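Local coordinates for DNA ligase (Aquifex aeolicus, PDB 3QWU), which probably seals breaks in nucleic acids as an ATP-dependent ligase, and in this model holds adenosine and a calcium ion, at residues A44-K47 against D48-I51; A97-R100 against G101-C105; A193-E196 against G197-I201. One frame throughout, in Å; residues are numbered along the deposited sequence.

Interaction 1. Residues A44-K47 against D48-I51; sequences AIFK and DFII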
loop_
_atom_site.group_PDB
_atom_site.type_symbol
_atom_site.label_atom_id
_atom_site.label_comp_id
_atom_site.label_asym_id
_atom_site.label_seq_id
_atom_site.Cartn_x
_atom_site.Cartn_y
_atom_site.Cartn_z
ATOM N N ALA A 44 -11.191 -16.961 -23.928
ATOM C CA ALA A 44 -11.448 -16.382 -25.241
ATOM C C ALA A 44 -12.347 -17.348 -25.935
ATOM O O ALA A 44 -11.977 -18.505 -26.073
ATOM C CB ALA A 44 -10.182 -16.270 -26.020
ATOM N N ILE A 45 -13.517 -16.877 -26.355
ATOM C CA ILE A 45 -14.496 -17.705 -27.054
ATOM C C ILE A 45 -14.444 -17.354 -28.535
ATOM O O ILE A 45 -14.816 -16.242 -28.917
ATOM C CB ILE A 45 -15.957 -17.476 -26.548
ATOM C CG1 ILE A 45 -16.032 -17.705 -25.032
ATOM C CG2 ILE A 45 -16.954 -18.397 -27.310
ATOM C CD1 ILE A 45 -17.296 -17.184 -24.359
ATOM N N PHE A 46 -14.000 -18.310 -29.354
ATOM C CA PHE A 46 -14.011 -18.169 -30.785
ATOM C C PHE A 46 -15.145 -18.986 -31.339
ATOM O O PHE A 46 -15.669 -19.858 -30.666
ATOM C CB PHE A 46 -12.686 -18.653 -31.352
ATOM C CG PHE A 46 -11.507 -17.803 -30.944
ATOM C CD1 PHE A 46 -11.133 -16.699 -31.710
ATOM C CD2 PHE A 46 -10.780 -18.106 -29.800
ATOM C CE1 PHE A 46 -10.030 -15.911 -31.365
ATOM C CE2 PHE A 46 -9.667 -17.327 -29.440
ATOM C CZ PHE A 46 -9.300 -16.213 -30.231
ATOM N N LYS A 47 -15.529 -18.737 -32.578
ATOM C CA LYS A 47 -16.697 -19.436 -33.137
ATOM C C LYS A 47 -16.494 -20.958 -33.137
ATOM O O LYS A 47 -17.426 -21.707 -32.868
ATOM C CB LYS A 47 -17.004 -18.916 -34.541
ATOM C CG LYS A 47 -18.206 -19.611 -35.257
ATOM C CD LYS A 47 -17.759 -20.605 -36.385
ATOM C CE LYS A 47 -18.853 -21.635 -36.777
ATOM N NZ LYS A 47 -18.219 -22.901 -37.278
ATOM N N ASP A 48 -15.275 -21.407 -33.424
ATOM C CA ASP A 48 -14.985 -22.847 -33.620
ATOM C C ASP A 48 -14.456 -23.528 -32.361
ATOM O O ASP A 48 -14.399 -24.771 -32.317
ATOM C CB ASP A 48 -13.929 -23.059 -34.738
ATOM C CG ASP A 48 -14.426 -22.674 -36.112
ATOM O OD1 ASP A 48 -15.373 -23.299 -36.612
ATOM O OD2 ASP A 48 -13.844 -21.750 -36.704
ATOM N N PHE A 49 -14.014 -22.734 -31.379
ATOM C CA PHE A 49 -13.504 -23.278 -30.126
ATOM C C PHE A 49 -13.299 -22.246 -29.023
ATOM O O PHE A 49 -13.241 -21.050 -29.291
ATOM C CB PHE A 49 -12.171 -24.002 -30.342
ATOM C CG PHE A 49 -11.182 -23.224 -31.128
ATOM C CD1 PHE A 49 -11.064 -23.423 -32.515
ATOM C CD2 PHE A 49 -10.355 -22.287 -30.491
ATOM C CE1 PHE A 49 -10.141 -22.704 -33.252
ATOM C CE2 PHE A 49 -9.422 -21.551 -31.214
ATOM C CZ PHE A 49 -9.294 -21.750 -32.591
ATOM N N ILE A 50 -13.200 -22.748 -27.789
ATOM C CA ILE A 50 -12.828 -21.945 -26.650
ATOM C C ILE A 50 -11.341 -22.199 -26.227
ATOM O O ILE A 50 -10.842 -23.340 -26.231
ATOM C CB ILE A 50 -13.773 -22.147 -25.464
ATOM C CG1 ILE A 50 -15.193 -21.736 -25.878
ATOM C CG2 ILE A 50 -13.254 -21.327 -24.245
ATOM C CD1 ILE A 50 -16.292 -22.261 -24.962
ATOM N N ILE A 51 -10.645 -21.105 -25.941
ATOM C CA ILE A 51 -9.301 -21.182 -25.413
ATOM C C ILE A 51 -9.491 -20.741 -23.999
ATOM O O ILE A 51 -9.782 -19.568 -23.742
ATOM C CB ILE A 51 -8.288 -20.279 -26.145
ATOM C CG1 ILE A 51 -8.363 -20.475 -27.668
ATOM C CG2 ILE A 51 -6.884 -20.583 -25.623
ATOM C CD1 ILE A 51 -7.711 -21.775 -28.167
#

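Interaction 2. Residues A97-R100 against G101-C105; sequences ALSR and GGFIC. With ADN (adenosine), chain C.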
loop_
_atom_site.group_PDB
_atom_site.type_symbol
_atom_site.label_atom_id
_atom_site.label_comp_id
_atom_site.label_asym_id
_atom_site.label_seq_id
_atom_site.Cartn_x
_atom_site.Cartn_y
_atom_site.Cartn_z
ATOM N N ALA A 97 -1.280 -15.845 -30.730
ATOM C CA ALA A 97 -0.765 -15.840 -29.344
ATOM C C ALA A 97 -1.647 -14.930 -28.526
ATOM O O ALA A 97 -1.898 -13.794 -28.939
ATOM C CB ALA A 97 0.729 -15.371 -29.315
ATOM N N LEU A 98 -2.145 -15.446 -27.413
ATOM C CA LEU A 98 -3.002 -14.678 -26.509
ATOM C C LEU A 98 -2.226 -14.241 -25.269
ATOM O O LEU A 98 -1.522 -15.067 -24.679
ATOM C CB LEU A 98 -4.193 -15.501 -26.022
ATOM C CG LEU A 98 -5.239 -15.985 -27.013
ATOM C CD1 LEU A 98 -6.350 -16.684 -26.246
ATOM C CD2 LEU A 98 -5.834 -14.855 -27.892
ATOM N N SER A 99 -2.376 -12.970 -24.886
ATOM C CA SER A 99 -1.962 -12.446 -23.567
ATOM C C SER A 99 -2.799 -13.046 -22.436
ATOM O O SER A 99 -3.855 -13.627 -22.658
ATOM C CB SER A 99 -2.179 -10.941 -23.507
ATOM O OG SER A 99 -3.573 -10.653 -23.377
ATOM N N ARG A 100 -2.369 -12.849 -21.213
ATOM C CA ARG A 100 -3.064 -13.445 -20.101
ATOM C C ARG A 100 -4.462 -12.927 -20.083
ATOM O O ARG A 100 -5.393 -13.677 -19.719
ATOM C CB ARG A 100 -2.371 -13.119 -18.780
ATOM C CG ARG A 100 -3.009 -13.790 -17.590
ATOM C CD ARG A 100 -2.648 -15.274 -17.336
ATOM N NE ARG A 100 -2.355 -15.383 -15.892
ATOM C CZ ARG A 100 -2.985 -16.131 -14.983
ATOM N NH1 ARG A 100 -3.950 -16.953 -15.314
ATOM N NH2 ARG A 100 -2.614 -16.072 -13.708
ATOM N N GLY A 101 -4.606 -11.643 -20.463
ATOM C CA GLY A 101 -5.895 -10.978 -20.479
ATOM C C GLY A 101 -6.818 -11.483 -21.566
ATOM O O GLY A 101 -8.015 -11.227 -21.528
ATOM N N GLY A 102 -6.260 -12.185 -22.550
ATOM C CA GLY A 102 -7.052 -12.739 -23.625
ATOM C C GLY A 102 -7.071 -11.903 -24.884
ATOM O O GLY A 102 -7.880 -12.156 -25.761
ATOM N N PHE A 103 -6.192 -10.908 -24.993
ATOM C CA PHE A 103 -6.035 -10.222 -26.257
ATOM C C PHE A 103 -5.116 -11.028 -27.180
ATOM O O PHE A 103 -4.206 -11.749 -26.730
ATOM C CB PHE A 103 -5.423 -8.856 -26.069
ATOM C CG PHE A 103 -6.237 -7.920 -25.230
ATOM C CD1 PHE A 103 -7.256 -7.165 -25.800
ATOM C CD2 PHE A 103 -5.947 -7.757 -23.873
ATOM C CE1 PHE A 103 -7.985 -6.274 -25.053
ATOM C CE2 PHE A 103 -6.696 -6.856 -23.097
ATOM C CZ PHE A 103 -7.718 -6.114 -23.709
ATOM N N ILE A 104 -5.325 -10.880 -28.482
ATOM C CA ILE A 104 -4.353 -11.393 -29.441
ATOM C C ILE A 104 -3.217 -10.402 -29.449
ATOM O O ILE A 104 -3.391 -9.256 -29.847
ATOM C CB ILE A 104 -4.933 -11.579 -30.861
ATOM C CG1 ILE A 104 -6.111 -12.554 -30.807
ATOM C CG2 ILE A 104 -3.871 -12.145 -31.811
ATOM C CD1 ILE A 104 -6.734 -12.793 -32.135
ATOM N N CYS A 105 -2.057 -10.875 -28.990
ATOM C CA CYS A 105 -0.867 -10.036 -28.829
ATOM C C CYS A 105 -0.222 -9.842 -30.178
ATOM O O CYS A 105 0.247 -10.810 -30.783
ATOM C CB CYS A 105 0.146 -10.693 -27.918
ATOM S SG CYS A 105 1.606 -9.608 -27.753
HETATM O "O5'" ADN C . 0.772 -17.204 -12.217
HETATM C "C5'" ADN C . 2.109 -17.671 -12.405
HETATM C "C4'" ADN C . 2.649 -17.151 -13.732
HETATM O "O4'" ADN C . 4.074 -17.435 -13.879
HETATM C "C3'" ADN C . 1.959 -17.838 -14.903
HETATM O "O3'" ADN C . 0.775 -17.195 -15.366
HETATM C "C2'" ADN C . 3.042 -17.909 -15.975
HETATM O "O2'" ADN C . 2.863 -16.890 -16.944
HETATM C "C1'" ADN C . 4.377 -17.718 -15.261
HETATM N N9 ADN C . 5.253 -18.900 -15.300
HETATM C C8 ADN C . 6.593 -18.834 -15.479
HETATM N N7 ADN C . 7.171 -20.059 -15.469
HETATM C C5 ADN C . 6.152 -20.928 -15.241
HETATM C C6 ADN C . 6.071 -22.381 -15.069
HETATM N N6 ADN C . 7.229 -23.094 -15.167
HETATM N N1 ADN C . 4.839 -22.948 -14.883
HETATM C C2 ADN C . 3.718 -22.176 -14.788
HETATM N N3 ADN C . 3.733 -20.817 -14.903
HETATM C C4 ADN C . 4.895 -20.170 -15.140
#

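Interaction 3. Residues A193-E196 against G197-I201; sequences ASEE and GIKKI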
loop_
_atom_site.group_PDB
_atom_site.type_symbol
_atom_site.label_atom_id
_atom_site.label_comp_id
_atom_site.label_asym_id
_atom_site.label_seq_id
_atom_site.Cartn_x
_atom_site.Cartn_y
_atom_site.Cartn_z
ATOM N N ALA A 193 7.640 -34.052 -0.200
ATOM C CA ALA A 193 7.858 -33.210 0.993
ATOM C C ALA A 193 8.546 -33.928 2.163
ATOM O O ALA A 193 8.351 -33.565 3.312
ATOM C CB ALA A 193 6.516 -32.569 1.486
ATOM N N SER A 194 9.383 -34.910 1.882
ATOM C CA SER A 194 10.149 -35.600 2.922
ATOM C C SER A 194 11.292 -34.744 3.464
ATOM O O SER A 194 11.546 -33.656 2.993
ATOM C CB SER A 194 10.717 -36.890 2.338
ATOM O OG SER A 194 11.163 -36.642 1.008
ATOM N N GLU A 195 11.993 -35.235 4.473
ATOM C CA GLU A 195 13.169 -34.520 4.952
ATOM C C GLU A 195 14.126 -34.287 3.779
ATOM O O GLU A 195 14.567 -33.167 3.558
ATOM C CB GLU A 195 13.882 -35.297 6.063
ATOM C CG GLU A 195 14.556 -34.423 7.138
ATOM C CD GLU A 195 15.152 -35.277 8.304
ATOM O OE1 GLU A 195 14.690 -36.420 8.508
ATOM O OE2 GLU A 195 16.066 -34.792 9.021
ATOM N N GLU A 196 14.409 -35.334 3.007
ATOM C CA GLU A 196 15.397 -35.241 1.908
ATOM C C GLU A 196 14.903 -34.345 0.808
ATOM O O GLU A 196 15.611 -33.437 0.375
ATOM C CB GLU A 196 15.787 -36.612 1.302
ATOM C CG GLU A 196 17.267 -37.008 1.541
ATOM C CD GLU A 196 18.243 -35.796 1.557
ATOM O OE1 GLU A 196 18.279 -35.023 0.573
ATOM O OE2 GLU A 196 18.978 -35.626 2.560
ATOM N N GLY A 197 13.675 -34.580 0.357
ATOM C CA GLY A 197 13.042 -33.678 -0.631
ATOM C C GLY A 197 13.180 -32.210 -0.235
ATOM O O GLY A 197 13.635 -31.346 -1.020
ATOM N N ILE A 198 12.854 -31.911 1.011
ATOM C CA ILE A 198 12.899 -30.540 1.448
ATOM C C ILE A 198 14.307 -30.010 1.434
ATOM O O ILE A 198 14.499 -28.845 1.083
ATOM C CB ILE A 198 12.300 -30.363 2.874
ATOM C CG1 ILE A 198 10.793 -30.677 2.860
ATOM C CG2 ILE A 198 12.561 -28.959 3.432
ATOM C CD1 ILE A 198 9.980 -29.783 1.931
ATOM N N LYS A 199 15.302 -30.812 1.820
ATOM C CA LYS A 199 16.665 -30.276 1.823
ATOM C C LYS A 199 17.037 -29.893 0.378
ATOM O O LYS A 199 17.582 -28.825 0.155
ATOM C CB LYS A 199 17.699 -31.236 2.390
ATOM C CG LYS A 199 18.030 -31.039 3.900
ATOM C CD LYS A 199 16.994 -31.700 4.898
ATOM C CE LYS A 199 17.644 -32.353 6.163
ATOM N NZ LYS A 199 17.888 -33.863 6.031
ATOM N N LYS A 200 16.691 -30.731 -0.589
ATOM C CA LYS A 200 17.106 -30.494 -1.972
ATOM C C LYS A 200 16.395 -29.279 -2.582
ATOM O O LYS A 200 17.037 -28.405 -3.189
ATOM C CB LYS A 200 16.872 -31.722 -2.817
ATOM C CG LYS A 200 17.659 -32.942 -2.316
ATOM C CD LYS A 200 17.255 -34.207 -3.082
ATOM C CE LYS A 200 17.550 -35.449 -2.291
ATOM N NZ LYS A 200 17.135 -36.699 -3.016
ATOM N N ILE A 201 15.085 -29.199 -2.381
ATOM C CA ILE A 201 14.329 -28.059 -2.865
ATOM C C ILE A 201 14.824 -26.761 -2.249
ATOM O O ILE A 201 14.796 -25.743 -2.887
ATOM C CB ILE A 201 12.815 -28.239 -2.589
ATOM C CG1 ILE A 201 12.298 -29.441 -3.337
ATOM C CG2 ILE A 201 12.014 -27.017 -3.000
ATOM C CD1 ILE A 201 10.998 -29.917 -2.874
#

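Interaction 1. Residues A44-K47 against D48-I51
Phe46 and Phe49 meet on the packed side of a tight antiparallel hairpin, where CD2 of Phe46 comes 4.0 Å from CE2 of Phe49 and the ring planes are oblique, at 42°. CG of Phe46 is anti to its carbonyl carbon (chi1 -66°), and this sets CE2 3.8 Å from Ile51 CG1, while Phe49 O sits at the ring edge. Tyr29 and Phe89 extend the aromatic cluster. The two backbones are joined by a pair of bonds between Ala44 and Ile51 and by Phe46 N to Phe49 O (2.8 Å); the return bond, Phe49 N to Phe46 O, is weak at 3.4 Å. Ile45 and Ile50 lie side by side on the other face, CG2 4.0 Å from CG1. The loose end is the exposed turn, where Lys47 NZ reaches Asp48 OD1 at 2.9 Å from above the carboxylate plane, and Tyr91 OH holds Asp48 OD2. An alanine in place of Phe46 would probably open a gap between Phe49, Ile51 and Tyr29. Apolar contacts thus secure the buried face, whereas the salt bridge, out in solvent, probably adds modestly to the turn.

Interaction 2. Residues A97-R100 against G101-C105
Ser99 turns its hydroxyl inward over the bend that Phe103 closes. Its OG stands between the backbone N and the carbonyl carbon (chi1 74°), a setting that lets it accept from Phe103 N at 3.1 Å and, weakly, from Gly102 N at 3.2 Å. The same oxygen lies in the plane of the Phe103 ring, at the edge, 3.8 Å from CD2; Arg31 makes a cation-pi contact with that ring.

Leu98 and Ile104 run at a slant to each other, Leu98 CD2 meeting Ile104 CG1 at 3.7 Å. Their backbones form a single bridge, bracketed by Ser99 N to Phe103 O and by Cys105 N to Ala97 O, the latter 2.9 Å long.

Arg100 faces the other way, away from 101-105. CG is anti to the backbone N (chi1 -176°), and bends further along carry the guanidinium to the ligand, where adenosine O3' lies over one face, 3.7 Å from Arg100 NE. O5' of the adenosine is 3.9 Å from Arg100 NH2, so the approach is loose. Asn85, which does hydrogen-bond the adenosine, touches the same arginine.

Gly102 has a positive phi (98°), at which a side chain would press on the preceding carbonyl oxygen. Gly102 N bonds Ser99 O at 2.8 Å from well above the carbonyl plane, closing the turn. Cys105 then serves as N-cap of helix 106-115.

This is a type I turn with a G1 bulge in a hairpin-like bend. The Ser-Arg-Gly run, following the Lys-Val-Asp-Gly of the lysine motif, is consistent with motif Ia of the ATP-dependent ligases, and Arg100 lines the nucleotide pocket.

Interaction 3. Residues A193-E196 against G197-I201
The carboxylates of Glu195 and Glu196 are the flat groups facing lysines one turn on. Lys199 NZ lies well off the plane of the Glu195 carboxylate, towards one face, and its salt bridge to OE2 is long at 3.6 Å. The two chains run side by side: Glu195 is extended beyond CG, while Lys199 bends at three successive torsions to lay CD 3.1 Å from the carbonyl O of Glu195 before NZ turns to the acid. The Glu196 side chain crosses both lysine chains at about a right angle. In the conformer described, Lys200 CE comes 3.0 Å from Glu196 OE1, near the carboxylate plane, with NZ farther off, and Lys199 NZ is well out of that plane, 4.0 Å from OE2. Glu196 has a second conformer, so these approaches are doubtful in detail and the attractions loose. Both acids stand in the first turn, where the helix end would probably favour negative charge.

Ser194 starts the helix. A chi1 of 40° tucks its OG in over the backbone to face Gly197 N, from which it accepts a weak 3.3 Å bond; it is also bonded to Thr192 OG1. At Gly197 a side chain would crowd that hydroxyl. Ile198 N bonds Ser194 O at 2.9 Å, and Lys199 N and Lys200 N follow suit with the carbonyls of Glu195 and Glu196. On the buried side Ile198 CG1 rests 3.1 Å from Ser194 O, and Ile198 CD1 looks back to Ala193 CB at 4.5 Å. Glu64, Leu67 and Arg68 of helix 63-70 pack on Ile198.

Together these features make a serine N-cap with a loose hydrophobic staple between Ala193 and Ile198, at the start of helix 195-210 beside helix 63-70.

Interactions 1 and 2 are neighbours, with centres 13 Å apart: Leu98 CD1 packs against both Ala44 and Ile51 of the hairpin, 3.9 Å from Ala44 CB and 4.0 Å from Ile51 CG2. Tyr29 also serves both, meeting Phe46 with its ring and bonding Ile104 N through its hydroxyl. Of the three, interaction 2 reaches the ligand directly through Arg100, and interaction 1 stands behind it, the Ile51 side chain about 13 Å from the adenosine. Interaction 3 is remote, across the chain's centre from interaction 2; their nearest atoms are about 21 Å apart, and its centre lies 42 Å from that of interaction 1. It is peripheral helix packing.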